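Local coordinates for MutT/nudix family protein (Enterococcus faecalis, PDB 2FML) that is of unknown function but, as a member of the MutT/nudix family with a predicted DNA-binding winged helix domain, may act as a nudix-related transcriptional regulator, at residues Leu60-Lys64 with Asp141-Glu145; Gly65-Arg69 with Arg117-Gly121; Glu96-Ile101 with Ile132-Ile138; Arg153-Ile158 with Leu169-Thr173; Val207-Leu211 with Ala220-Phe224. One frame throughout, in Å; residues are numbered along the deposited sequence.

Contact 1: Leu60-Lys64 with Asp141-Glu145; sequences LIQRK and DDAKE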
# COMPACT_ATOMS: atom_id res chain seq x y z
N LEU A 60 9.28 8.55 17.99
CA LEU A 60 9.94 7.23 18.20
C LEU A 60 9.69 6.83 19.65
O LEU A 60 9.50 7.69 20.49
CB LEU A 60 11.45 7.27 17.98
CG LEU A 60 11.97 7.60 16.59
CD1 LEU A 60 13.50 7.49 16.51
CD2 LEU A 60 11.31 6.66 15.51
N ILE A 61 9.70 5.54 19.92
CA ILE A 61 9.59 5.07 21.29
C ILE A 61 10.82 4.24 21.53
O ILE A 61 11.37 3.66 20.59
CB ILE A 61 8.37 4.14 21.53
CG1 ILE A 61 8.45 2.91 20.58
CG2 ILE A 61 7.08 4.89 21.36
CD1 ILE A 61 7.83 1.62 21.11
N GLN A 62 11.26 4.18 22.80
CA GLN A 62 12.28 3.24 23.23
C GLN A 62 11.56 2.02 23.77
O GLN A 62 10.82 2.11 24.76
CB GLN A 62 13.22 3.81 24.29
CG GLN A 62 14.27 2.81 24.70
CD GLN A 62 15.31 3.35 25.65
OE1 GLN A 62 16.53 3.12 25.48
NE2 GLN A 62 14.86 4.04 26.67
N ARG A 63 11.80 0.90 23.11
CA ARG A 63 11.14 -0.36 23.48
C ARG A 63 11.61 -0.84 24.82
O ARG A 63 12.78 -0.82 25.13
CB ARG A 63 11.42 -1.41 22.41
CG ARG A 63 10.95 -0.96 20.97
CD ARG A 63 11.24 -2.08 19.97
NE ARG A 63 10.87 -3.40 20.49
CZ ARG A 63 9.65 -3.93 20.44
NH1 ARG A 63 8.62 -3.27 19.87
NH2 ARG A 63 9.46 -5.15 20.97
N LYS A 64 10.69 -1.28 25.65
CA LYS A 64 11.14 -1.73 26.93
C LYS A 64 11.32 -3.26 27.02
O LYS A 64 12.03 -3.74 27.88
CB LYS A 64 10.27 -1.13 28.03
CG LYS A 64 9.06 -1.86 28.47
CD LYS A 64 8.86 -1.50 30.01
CE LYS A 64 8.65 0.03 30.28
NZ LYS A 64 7.66 0.33 31.41
N ASP A 141 2.77 1.31 28.55
CA ASP A 141 3.56 0.42 29.41
C ASP A 141 4.80 -0.16 28.73
O ASP A 141 5.84 -0.31 29.39
CB ASP A 141 2.69 -0.73 29.92
CG ASP A 141 3.36 -1.50 31.05
OD1 ASP A 141 3.96 -0.87 31.96
OD2 ASP A 141 3.28 -2.76 31.03
N ASP A 142 4.67 -0.49 27.44
CA ASP A 142 5.79 -1.06 26.60
C ASP A 142 6.80 -0.05 26.04
O ASP A 142 7.72 -0.41 25.31
CB ASP A 142 5.23 -1.94 25.47
CG ASP A 142 4.34 -3.08 25.99
OD1 ASP A 142 4.63 -3.66 27.09
OD2 ASP A 142 3.35 -3.40 25.29
N ALA A 143 6.64 1.21 26.41
CA ALA A 143 7.50 2.23 25.91
C ALA A 143 8.20 2.82 27.09
O ALA A 143 7.53 3.30 28.03
CB ALA A 143 6.68 3.28 25.19
N LYS A 144 9.53 2.74 27.07
CA LYS A 144 10.39 3.27 28.16
C LYS A 144 10.50 4.78 28.01
O LYS A 144 10.70 5.50 28.96
CB LYS A 144 11.80 2.68 28.05
CG LYS A 144 12.22 1.73 29.13
CD LYS A 144 13.71 1.42 28.97
CE LYS A 144 14.59 2.24 29.90
NZ LYS A 144 15.91 1.55 30.10
N GLU A 145 10.43 5.25 26.79
CA GLU A 145 10.41 6.67 26.49
C GLU A 145 9.68 6.83 25.18
O GLU A 145 9.58 5.89 24.38
CB GLU A 145 11.81 7.20 26.26
CG GLU A 145 12.79 6.93 27.34
CD GLU A 145 13.70 8.09 27.48
OE1 GLU A 145 14.74 8.10 26.76
OE2 GLU A 145 13.37 9.00 28.28
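Gln-62 meets the chain at Lys-144 and Glu-145 through both of its backbone polar atoms, and the contact illustrates how a strand end can satisfy its donors and acceptors in turn. Its amide N gives a hydrogen bond to Glu-145 O (2.9 Å). Its carbonyl O accepts from Lys-144 N at 2.7 Å. Two residues on, Lys-64 N takes up Asp-142 O at 3.1 Å. These antiparallel bonds join the end of strand 55-63 to the start of strand 143-154 in the nudix sheet, although the pairing is irregular, and the second segment turns a corner at Lys-144. Arg-63 and Ala-143 form a non-hydrogen-bonded pair; Arg-63 points away, and its NE is bonded to Pro-67 O. Ile-61 CB touches Ala-143 CB at 4.1 Å. The Lys-64 chain bends at three successive torsions and crosses the Asp-141 side chain at about a right angle, bringing Lys-64 NZ to Asp-141 O, which receives a weak hydrogen bond from it (2.8 Å). The carboxylate of Asp-141 adds a long salt bridge, Lys-64 NZ to Asp-141 OD1 3.9 Å, while its OD2 has a stronger partner in Arg-16 of the second subunit. The aliphatic part of Lys-144 crosses that of Lys-64, Lys-144 CG lying 3.6 Å from Lys-64 CB. With CG anti to the backbone N (chi1 -179°), the Gln-62 chain extends beside Lys-144 and Glu-145, pointing the same way as both.

Contact 2: Gly65-Arg69 with Arg117-Gly121; sequences GHPFR and RDPRG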
# COMPACT_ATOMS: atom_id res chain seq x y z
N GLY A 65 10.72 -3.98 26.08
CA GLY A 65 10.77 -5.41 26.04
C GLY A 65 11.33 -5.92 24.73
O GLY A 65 11.39 -5.16 23.71
N HIS A 66 11.74 -7.19 24.77
CA HIS A 66 12.24 -7.88 23.62
C HIS A 66 11.15 -8.14 22.56
O HIS A 66 9.99 -8.21 22.90
CB HIS A 66 12.92 -9.18 24.06
CG HIS A 66 14.37 -9.01 24.38
ND1 HIS A 66 15.01 -9.73 25.37
CD2 HIS A 66 15.31 -8.21 23.84
CE1 HIS A 66 16.27 -9.36 25.43
NE2 HIS A 66 16.47 -8.42 24.53
N PRO A 67 11.53 -8.34 21.29
CA PRO A 67 12.85 -8.22 20.66
C PRO A 67 13.24 -6.75 20.57
O PRO A 67 12.38 -5.88 20.66
CB PRO A 67 12.66 -8.89 19.30
CG PRO A 67 11.17 -8.89 19.03
CD PRO A 67 10.50 -8.83 20.36
N PHE A 68 14.54 -6.47 20.51
CA PHE A 68 15.06 -5.11 20.45
C PHE A 68 14.72 -4.31 21.64
O PHE A 68 14.38 -3.13 21.47
CB PHE A 68 14.54 -4.41 19.17
CG PHE A 68 15.00 -5.10 17.89
CD1 PHE A 68 16.33 -4.95 17.44
CD2 PHE A 68 14.14 -5.94 17.19
CE1 PHE A 68 16.78 -5.61 16.25
CE2 PHE A 68 14.58 -6.60 16.02
CZ PHE A 68 15.88 -6.43 15.56
N ARG A 69 14.80 -4.91 22.84
CA ARG A 69 14.77 -4.18 24.08
C ARG A 69 15.73 -2.98 24.08
O ARG A 69 16.90 -3.13 23.76
CB ARG A 69 15.13 -5.07 25.26
CG ARG A 69 14.92 -4.46 26.62
CD ARG A 69 15.67 -5.27 27.69
NE ARG A 69 15.15 -6.63 27.75
CZ ARG A 69 15.77 -7.71 28.23
NH1 ARG A 69 17.03 -7.69 28.68
NH2 ARG A 69 15.10 -8.87 28.21
N ARG A 117 12.23 -10.15 8.84
CA ARG A 117 12.23 -8.83 9.44
C ARG A 117 12.01 -8.82 10.99
O ARG A 117 12.39 -7.86 11.64
CB ARG A 117 11.15 -7.93 8.76
CG ARG A 117 9.70 -8.43 8.90
CD ARG A 117 8.77 -7.46 8.21
NE ARG A 117 8.79 -6.23 8.98
CZ ARG A 117 8.21 -6.08 10.17
NH1 ARG A 117 7.51 -7.08 10.71
NH2 ARG A 117 8.38 -4.95 10.84
N ASP A 118 11.40 -9.87 11.57
CA ASP A 118 11.16 -9.91 13.04
C ASP A 118 11.79 -11.18 13.60
O ASP A 118 11.48 -12.26 13.13
CB ASP A 118 9.62 -9.85 13.30
CG ASP A 118 9.23 -9.52 14.74
OD1 ASP A 118 9.74 -10.11 15.70
OD2 ASP A 118 8.36 -8.67 14.94
N PRO A 119 12.67 -11.07 14.62
CA PRO A 119 13.23 -12.35 15.18
C PRO A 119 12.17 -13.32 15.84
O PRO A 119 12.52 -14.48 16.14
CB PRO A 119 14.23 -11.88 16.22
CG PRO A 119 13.76 -10.62 16.61
CD PRO A 119 13.16 -9.92 15.38
N ARG A 120 10.92 -12.87 16.05
CA ARG A 120 9.85 -13.77 16.58
C ARG A 120 9.33 -14.85 15.59
O ARG A 120 8.80 -15.84 16.00
CB ARG A 120 8.67 -12.96 17.14
CG ARG A 120 9.00 -12.34 18.52
CD ARG A 120 8.02 -11.22 18.91
NE ARG A 120 8.04 -10.13 17.96
CZ ARG A 120 7.53 -8.93 18.22
NH1 ARG A 120 6.96 -8.71 19.36
NH2 ARG A 120 7.56 -7.98 17.30
N GLY A 121 9.47 -14.61 14.28
CA GLY A 121 9.21 -15.62 13.27
C GLY A 121 8.61 -14.89 12.12
O GLY A 121 9.07 -13.87 11.76
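Pro-67 presents its ring to Pro-119 and Arg-120, and following the arginine outward from CB shows how an ion pair within one loop can offer a flat surface to another. CB of Arg-120 leads to a CG placed anti to the carbonyl carbon (chi1 -76°), which comes within 4.1 Å of Pro-67 CG. Arg-120 CD is nearer, 3.7 Å from Pro-67 CD. The chain bends at chi3, and Arg-120 NE, 3.5 Å from Pro-67 CG, also donates to Asp-118 OD1. CZ and NH1 continue over the proline, which covers one face of the guanidinium, while Arg-120 NH2 gives a 2.6 Å bond to the syn lone pair of Asp-118 OD2. The side-on salt bridge thus holds the guanidinium at its edge and fixes its rotation. Asp-118 OD1 is gripped twice, for Arg-120 N reaches it at 3.0 Å from the same face of the carboxylate plane; this Asx turn lies within a type I beta turn from Asp-118 to Gly-121. The two loops belong to the nudix domain, one following strand 55-63, the other preceding strand 123-131, with Phe-184 packing beside both. Pro-67, preceded by a cis peptide bond, sets CB tightly against Pro-119 CG at 3.4 Å. Phe-68 CE2 meets Pro-119 CD at 3.7 Å. Asp-118 OD2 also bonds a glycerol, probably from the crystallisation liquor, and Tyr-27 of the second subunit packs on Arg-120.

Contact 3: Glu96-Ile101 with Ile132-Ile138; sequences ETGVVI and IGEEPLI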
# COMPACT_ATOMS: atom_id res chain seq x y z
N GLU A 96 0.24 3.42 23.16
CA GLU A 96 1.70 3.61 23.26
C GLU A 96 2.23 5.04 23.37
O GLU A 96 3.32 5.23 23.90
CB GLU A 96 2.44 2.91 22.13
CG GLU A 96 2.04 1.45 21.99
CD GLU A 96 3.16 0.54 21.47
OE1 GLU A 96 3.99 0.97 20.60
OE2 GLU A 96 3.18 -0.63 21.94
N THR A 97 1.46 6.04 22.89
CA THR A 97 1.96 7.41 22.78
C THR A 97 1.04 8.44 23.38
O THR A 97 1.44 9.60 23.57
CB THR A 97 2.19 7.86 21.29
OG1 THR A 97 0.92 7.96 20.62
CG2 THR A 97 3.12 6.92 20.53
N GLY A 98 -0.22 8.05 23.63
CA GLY A 98 -1.25 8.97 24.09
C GLY A 98 -1.91 9.78 23.00
O GLY A 98 -2.83 10.50 23.24
N VAL A 99 -1.48 9.65 21.76
CA VAL A 99 -1.98 10.53 20.70
C VAL A 99 -3.27 9.98 20.06
O VAL A 99 -3.35 8.78 19.69
CB VAL A 99 -0.90 10.79 19.67
CG1 VAL A 99 -1.35 11.85 18.66
CG2 VAL A 99 0.39 11.18 20.39
N VAL A 100 -4.28 10.86 19.99
CA VAL A 100 -5.53 10.57 19.31
C VAL A 100 -5.50 11.19 17.88
O VAL A 100 -5.47 12.42 17.74
CB VAL A 100 -6.74 11.10 20.12
CG1 VAL A 100 -8.04 10.68 19.48
CG2 VAL A 100 -6.69 10.62 21.57
N ILE A 101 -5.47 10.33 16.85
CA ILE A 101 -5.68 10.69 15.43
C ILE A 101 -6.98 10.04 14.97
O ILE A 101 -7.36 9.00 15.50
CB ILE A 101 -4.54 10.18 14.52
CG1 ILE A 101 -3.90 8.94 15.09
CG2 ILE A 101 -3.40 11.15 14.47
CD1 ILE A 101 -2.50 8.84 14.67
N ILE A 132 0.52 15.52 11.74
CA ILE A 132 -0.23 15.94 12.91
C ILE A 132 0.48 17.12 13.60
O ILE A 132 1.54 17.57 13.14
CB ILE A 132 -0.49 14.74 13.91
CG1 ILE A 132 0.82 14.17 14.50
CG2 ILE A 132 -1.26 13.60 13.18
CD1 ILE A 132 0.69 13.70 15.98
N GLY A 133 -0.12 17.66 14.66
CA GLY A 133 0.57 18.63 15.51
C GLY A 133 1.55 17.92 16.42
O GLY A 133 1.50 16.69 16.58
N GLU A 134 2.46 18.71 17.00
CA GLU A 134 3.43 18.26 17.98
C GLU A 134 2.73 18.11 19.33
O GLU A 134 2.91 18.94 20.24
CB GLU A 134 4.60 19.25 18.09
CG GLU A 134 5.89 18.61 18.60
CD GLU A 134 7.09 19.57 18.74
OE1 GLU A 134 7.16 20.60 18.06
OE2 GLU A 134 7.99 19.27 19.55
N GLU A 135 1.93 17.05 19.46
CA GLU A 135 1.10 16.81 20.66
C GLU A 135 1.95 16.47 21.86
O GLU A 135 3.08 15.99 21.69
CB GLU A 135 0.10 15.67 20.46
CG GLU A 135 -0.45 15.52 19.08
CD GLU A 135 -1.87 15.94 18.96
OE1 GLU A 135 -2.72 15.04 18.75
OE2 GLU A 135 -2.15 17.16 19.07
N PRO A 136 1.43 16.73 23.08
CA PRO A 136 1.98 16.11 24.30
C PRO A 136 1.89 14.58 24.22
O PRO A 136 0.97 13.99 23.63
CB PRO A 136 1.08 16.65 25.43
CG PRO A 136 -0.14 17.10 24.76
CD PRO A 136 0.30 17.61 23.40
N LEU A 137 2.89 13.93 24.80
CA LEU A 137 3.07 12.51 24.57
C LEU A 137 3.00 11.86 25.95
O LEU A 137 3.52 12.41 26.88
CB LEU A 137 4.45 12.29 23.93
CG LEU A 137 4.73 12.97 22.60
CD1 LEU A 137 6.14 12.58 22.08
CD2 LEU A 137 3.66 12.61 21.55
N ILE A 138 2.33 10.71 26.07
CA ILE A 138 2.50 9.85 27.27
C ILE A 138 2.77 8.38 26.92
O ILE A 138 2.00 7.74 26.21
CB ILE A 138 1.39 10.04 28.33
CG1 ILE A 138 0.01 10.13 27.66
CG2 ILE A 138 1.68 11.30 29.19
CD1 ILE A 138 -0.93 11.20 28.26
O HOH W 1 -4.27 13.72 20.73
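Thr-97 and Ile-138 join the end of the nudix-box helix, 85-97, to the loop that leads into strand 143-154, an example of how a helix terminus is tied to a loop of the same chain. Among the polar interactions, the one direct hydrogen bond between the segments runs from Ile-138 N to Thr-97 O (2.9 Å). Leu-137 CA adds a CA-H...O contact to the same oxygen. Gly-98, without a side chain, lets Ile-138 come close; it also leaves the helix with positive phi. An ST turn spans Thr-97 to Val-99, in which Thr-97 OG1 accepts from Val-99 N; the hydroxyl also bonds Thr-93 O within the helix.

The apolar contacts centre on Val-99, whose two methyls divide the work. Val-99 CG1, anti to the backbone N (chi1 -172°), meets Ile-132 CD1 at 3.8 Å and the bent chain of Glu-135. Val-99 CG2 lies beside Leu-137 CD2, also at 3.8 Å, the side chains pointing the same way. Ile-101 and Ile-132 cross at about a right angle, with their CG2 methyls tightly packed at 3.5 Å.

A third kind is water-mediated: one water accepts from Val-100 N at 3.0 Å and donates to Glu-135 OE1 at 2.8 Å.

Contact 4: Arg153-Ile158 with Leu169-Thr173; sequences RHGQHI and LDLKT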
# COMPACT_ATOMS: atom_id res chain seq x y z
N ARG A 153 17.01 16.46 6.81
CA ARG A 153 17.65 16.00 5.57
C ARG A 153 18.99 16.69 5.23
O ARG A 153 19.09 17.93 5.18
CB ARG A 153 16.72 16.13 4.38
CG ARG A 153 17.35 15.46 3.17
CD ARG A 153 16.43 15.54 2.00
NE ARG A 153 17.02 14.99 0.78
CZ ARG A 153 16.34 14.67 -0.32
NH1 ARG A 153 15.02 14.87 -0.41
NH2 ARG A 153 16.97 14.14 -1.34
N HIS A 154 20.01 15.86 4.99
CA HIS A 154 21.32 16.33 4.53
C HIS A 154 21.68 15.53 3.28
O HIS A 154 22.27 14.46 3.38
CB HIS A 154 22.39 16.12 5.62
CG HIS A 154 22.14 16.92 6.86
ND1 HIS A 154 21.65 16.35 8.02
CD2 HIS A 154 22.29 18.24 7.12
CE1 HIS A 154 21.53 17.28 8.95
NE2 HIS A 154 21.89 18.44 8.43
N GLY A 155 21.33 16.07 2.11
CA GLY A 155 21.67 15.44 0.85
C GLY A 155 20.81 14.22 0.72
O GLY A 155 19.60 14.31 0.68
N GLN A 156 21.43 13.05 0.68
CA GLN A 156 20.66 11.82 0.47
C GLN A 156 20.41 11.03 1.77
O GLN A 156 20.02 9.88 1.74
CB GLN A 156 21.31 10.95 -0.62
CG GLN A 156 21.61 11.73 -1.96
CD GLN A 156 20.38 12.50 -2.57
OE1 GLN A 156 19.36 11.89 -2.93
NE2 GLN A 156 20.51 13.83 -2.69
N HIS A 157 20.65 11.70 2.91
CA HIS A 157 20.53 11.12 4.25
C HIS A 157 19.59 11.96 5.06
O HIS A 157 19.43 13.12 4.85
CB HIS A 157 21.88 11.12 5.02
CG HIS A 157 22.95 10.34 4.34
ND1 HIS A 157 24.23 10.82 4.17
CD2 HIS A 157 22.91 9.14 3.74
CE1 HIS A 157 24.94 9.93 3.50
NE2 HIS A 157 24.16 8.91 3.22
N ILE A 158 19.02 11.30 6.05
CA ILE A 158 18.22 11.95 7.07
C ILE A 158 18.72 11.53 8.42
O ILE A 158 19.14 10.37 8.60
CB ILE A 158 16.70 11.61 6.93
CG1 ILE A 158 16.40 10.09 6.92
CG2 ILE A 158 16.16 12.25 5.69
CD1 ILE A 158 14.84 9.80 6.90
N LEU A 169 20.08 7.68 8.29
CA LEU A 169 19.61 6.75 7.29
C LEU A 169 19.88 7.26 5.88
O LEU A 169 19.61 8.43 5.56
CB LEU A 169 18.08 6.54 7.43
CG LEU A 169 17.53 6.13 8.80
CD1 LEU A 169 15.98 6.11 8.85
CD2 LEU A 169 18.26 4.85 9.30
N ASP A 170 20.28 6.33 5.03
CA ASP A 170 20.47 6.55 3.60
C ASP A 170 19.13 6.46 2.88
O ASP A 170 18.49 5.41 2.91
CB ASP A 170 21.43 5.51 3.00
CG ASP A 170 21.82 5.84 1.55
OD1 ASP A 170 20.95 5.89 0.64
OD2 ASP A 170 23.01 6.08 1.32
N LEU A 171 18.70 7.56 2.26
CA LEU A 171 17.44 7.62 1.52
C LEU A 171 17.30 6.67 0.35
O LEU A 171 16.16 6.39 -0.04
CB LEU A 171 17.07 9.03 1.06
CG LEU A 171 16.58 9.98 2.17
CD1 LEU A 171 16.52 11.42 1.66
CD2 LEU A 171 15.25 9.49 2.86
N LYS A 172 18.40 6.17 -0.19
CA LYS A 172 18.32 5.25 -1.35
C LYS A 172 18.44 3.76 -0.96
O LYS A 172 17.85 2.92 -1.62
CB LYS A 172 19.30 5.61 -2.49
CG LYS A 172 19.34 7.10 -2.91
CD LYS A 172 17.95 7.57 -3.48
CE LYS A 172 17.41 8.90 -2.84
NZ LYS A 172 15.89 8.92 -2.93
N THR A 173 19.15 3.43 0.12
CA THR A 173 19.36 2.00 0.49
C THR A 173 18.85 1.62 1.86
O THR A 173 18.93 0.43 2.23
CB THR A 173 20.83 1.67 0.56
OG1 THR A 173 21.38 2.47 1.61
CG2 THR A 173 21.58 1.99 -0.78
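Ile-158 and Leu-169 form an antiparallel hydrogen-bonded pair, bonded in both directions (N to O 3.0 Å from Ile-158, 2.9 Å from Leu-169), and Leu-171 N extends the ladder to Gln-156 O at 2.7 Å. His-157 and Asp-170, the non-hydrogen-bonded pair between these links, share one face of the sheet. The imidazole stands 72° from the carboxylate and turns its edge to the strand, His-157 CD2 lying 3.6 Å from Asp-170 CA. Asp-170 OD1 makes an Asx turn with Lys-172 N, widened to an Asx motif by Thr-173 N, as the strand ends.

Ile-158 and Leu-169 occupy the other face, with Ile-158 CG1 4.0 Å from Leu-169 CB. Leu-171 CD2 approaches Ile-158 CG2, and Leu-171 CD1 sits over one face of the guanidinium, 3.7 Å from Arg-153 NE. CG of Arg-153 lies anti to the backbone N (chi1 -172°) and the chain runs extended to NE, which donates to Gly-155 O at 2.7 Å, in the guanidinium plane; NH1 bonds Phe-227 O. Helix 186-200 covers the leucines. Strand 143-154 reverses through a type II' beta turn into the beta hairpin of strands 157-162 and 165-170, making an antiparallel meander.

Contact 5: Val207-Leu211 with Ala220-Phe224; sequences VLQVL and ARKVF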
# COMPACT_ATOMS: atom_id res chain seq x y z
N VAL A 207 0.92 16.68 3.02
CA VAL A 207 1.94 16.99 4.05
C VAL A 207 1.82 18.37 4.72
O VAL A 207 2.17 18.52 5.90
CB VAL A 207 3.41 16.80 3.54
CG1 VAL A 207 3.79 17.91 2.51
CG2 VAL A 207 4.41 16.76 4.74
N LEU A 208 1.30 19.35 3.97
CA LEU A 208 1.04 20.71 4.52
C LEU A 208 0.03 20.70 5.69
O LEU A 208 -0.23 21.74 6.28
CB LEU A 208 0.57 21.67 3.41
CG LEU A 208 1.52 21.82 2.23
CD1 LEU A 208 0.96 22.78 1.25
CD2 LEU A 208 2.90 22.29 2.70
N GLN A 209 -0.56 19.53 5.98
CA GLN A 209 -1.34 19.30 7.20
C GLN A 209 -0.54 19.58 8.48
O GLN A 209 -1.10 20.10 9.44
CB GLN A 209 -1.86 17.87 7.26
CG GLN A 209 -3.16 17.61 6.56
CD GLN A 209 -3.58 16.14 6.69
OE1 GLN A 209 -3.04 15.41 7.50
NE2 GLN A 209 -4.53 15.72 5.89
N VAL A 210 0.75 19.26 8.49
CA VAL A 210 1.63 19.56 9.64
C VAL A 210 1.66 21.08 10.04
O VAL A 210 2.13 21.44 11.13
CB VAL A 210 3.11 19.08 9.45
CG1 VAL A 210 3.20 17.59 9.09
CG2 VAL A 210 3.81 19.91 8.47
N LEU A 211 1.15 21.92 9.14
CA LEU A 211 1.12 23.36 9.32
C LEU A 211 -0.14 23.83 10.03
O LEU A 211 -0.22 24.97 10.43
CB LEU A 211 1.29 24.07 7.97
CG LEU A 211 2.69 24.25 7.39
CD1 LEU A 211 2.59 24.99 6.05
CD2 LEU A 211 3.65 25.01 8.36
N ALA A 220 4.65 27.06 3.55
CA ALA A 220 4.57 25.90 2.67
C ALA A 220 5.90 25.66 2.00
O ALA A 220 6.34 24.53 1.91
CB ALA A 220 3.45 26.08 1.62
N ARG A 221 6.53 26.71 1.47
CA ARG A 221 7.90 26.59 0.97
C ARG A 221 8.89 25.99 2.00
O ARG A 221 9.71 25.14 1.62
CB ARG A 221 8.41 27.91 0.41
CG ARG A 221 7.76 28.29 -0.92
CD ARG A 221 7.81 29.82 -1.20
NE ARG A 221 9.19 30.25 -1.31
CZ ARG A 221 9.75 31.21 -0.58
NH1 ARG A 221 9.04 31.90 0.30
NH2 ARG A 221 11.04 31.48 -0.75
N LYS A 222 8.81 26.42 3.26
CA LYS A 222 9.72 25.96 4.36
C LYS A 222 9.55 24.49 4.71
O LYS A 222 10.51 23.81 5.04
CB LYS A 222 9.54 26.83 5.62
CG LYS A 222 10.01 28.33 5.47
CD LYS A 222 10.36 28.96 6.83
CE LYS A 222 10.74 30.44 6.77
NZ LYS A 222 11.18 30.90 8.15
N VAL A 223 8.31 24.00 4.63
CA VAL A 223 8.02 22.59 4.78
C VAL A 223 8.58 21.81 3.58
O VAL A 223 9.35 20.88 3.76
CB VAL A 223 6.53 22.35 4.97
CG1 VAL A 223 6.24 20.86 4.85
CG2 VAL A 223 6.08 22.90 6.30
N PHE A 224 8.21 22.21 2.37
CA PHE A 224 8.78 21.63 1.18
C PHE A 224 10.32 21.59 1.16
O PHE A 224 10.90 20.61 0.74
CB PHE A 224 8.29 22.39 -0.05
CG PHE A 224 7.08 21.78 -0.69
CD1 PHE A 224 5.88 21.65 0.04
CD2 PHE A 224 7.13 21.34 -2.02
CE1 PHE A 224 4.75 21.09 -0.55
CE2 PHE A 224 6.01 20.79 -2.63
CZ PHE A 224 4.81 20.67 -1.89
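The predicted winged helix domain, of the kind found in NrtR regulators, supplies both sides of this contact: a 3-10 segment at 207-211 packs on helix 217-228, as a short worked example of apolar helix packing. Leu-211 and Val-223 reach toward each other tip to tip, with CG of the leucine 3.8 Å from CG2 of the valine and its CD2 at the same distance. That methyl of Val-223 is presented by a chi1 of 169°, which sets CG1 anti to the backbone N and leaves CG2 beside it. Val-223 CG2 also faces Val-210 CG2 at 4.3 Å, while Val-223 CG1 lies 4.2 Å from Leu-208 CD2, so the valine is contacted through both branches. The other branch of Leu-211, CD1, rests on the helix backbone itself, 3.8 Å from Ala-220 N. Leu-208, one turn earlier, crosses Phe-224 at about a right angle. Leu-208 CD2 lies in the plane of the aromatic ring, at the edge, 3.9 Å from Phe-224 CE1, and is nearly as close to Ala-220 CB, at 4.0 Å, consistent with the small side chain of Ala-220.

Around this packing, Phe-240 stacks edge-to-face on Phe-224, and Tyr-49 of strand 39-50 touches Val-210, Leu-211 and Val-223, which brings the nudix sheet against the same surface. Since every touching side chain is aliphatic or aromatic and buried, the segments are joined by shape and by exclusion of water, without directional polar bonds between them.

Following the chain from its N terminus, contact 1 opens first, and its loop, closed by the start of strand 143-154, encloses both contact 2 and contact 3. These two cross, their segments alternating along the sequence, and their centres lie about 25 Å apart. Contact 1 touches each of them, and contacts 1 and 2 both face the second subunit. Contact 4 then follows in series, closing a short loop further along the sheet that contact 1 reaches through strand 143-154. Contact 5 comes last, in the predicted winged helix domain, and touches contact 3 where Ile-132 meets Val-210, so the nudix and C-terminal parts come into packing contact there.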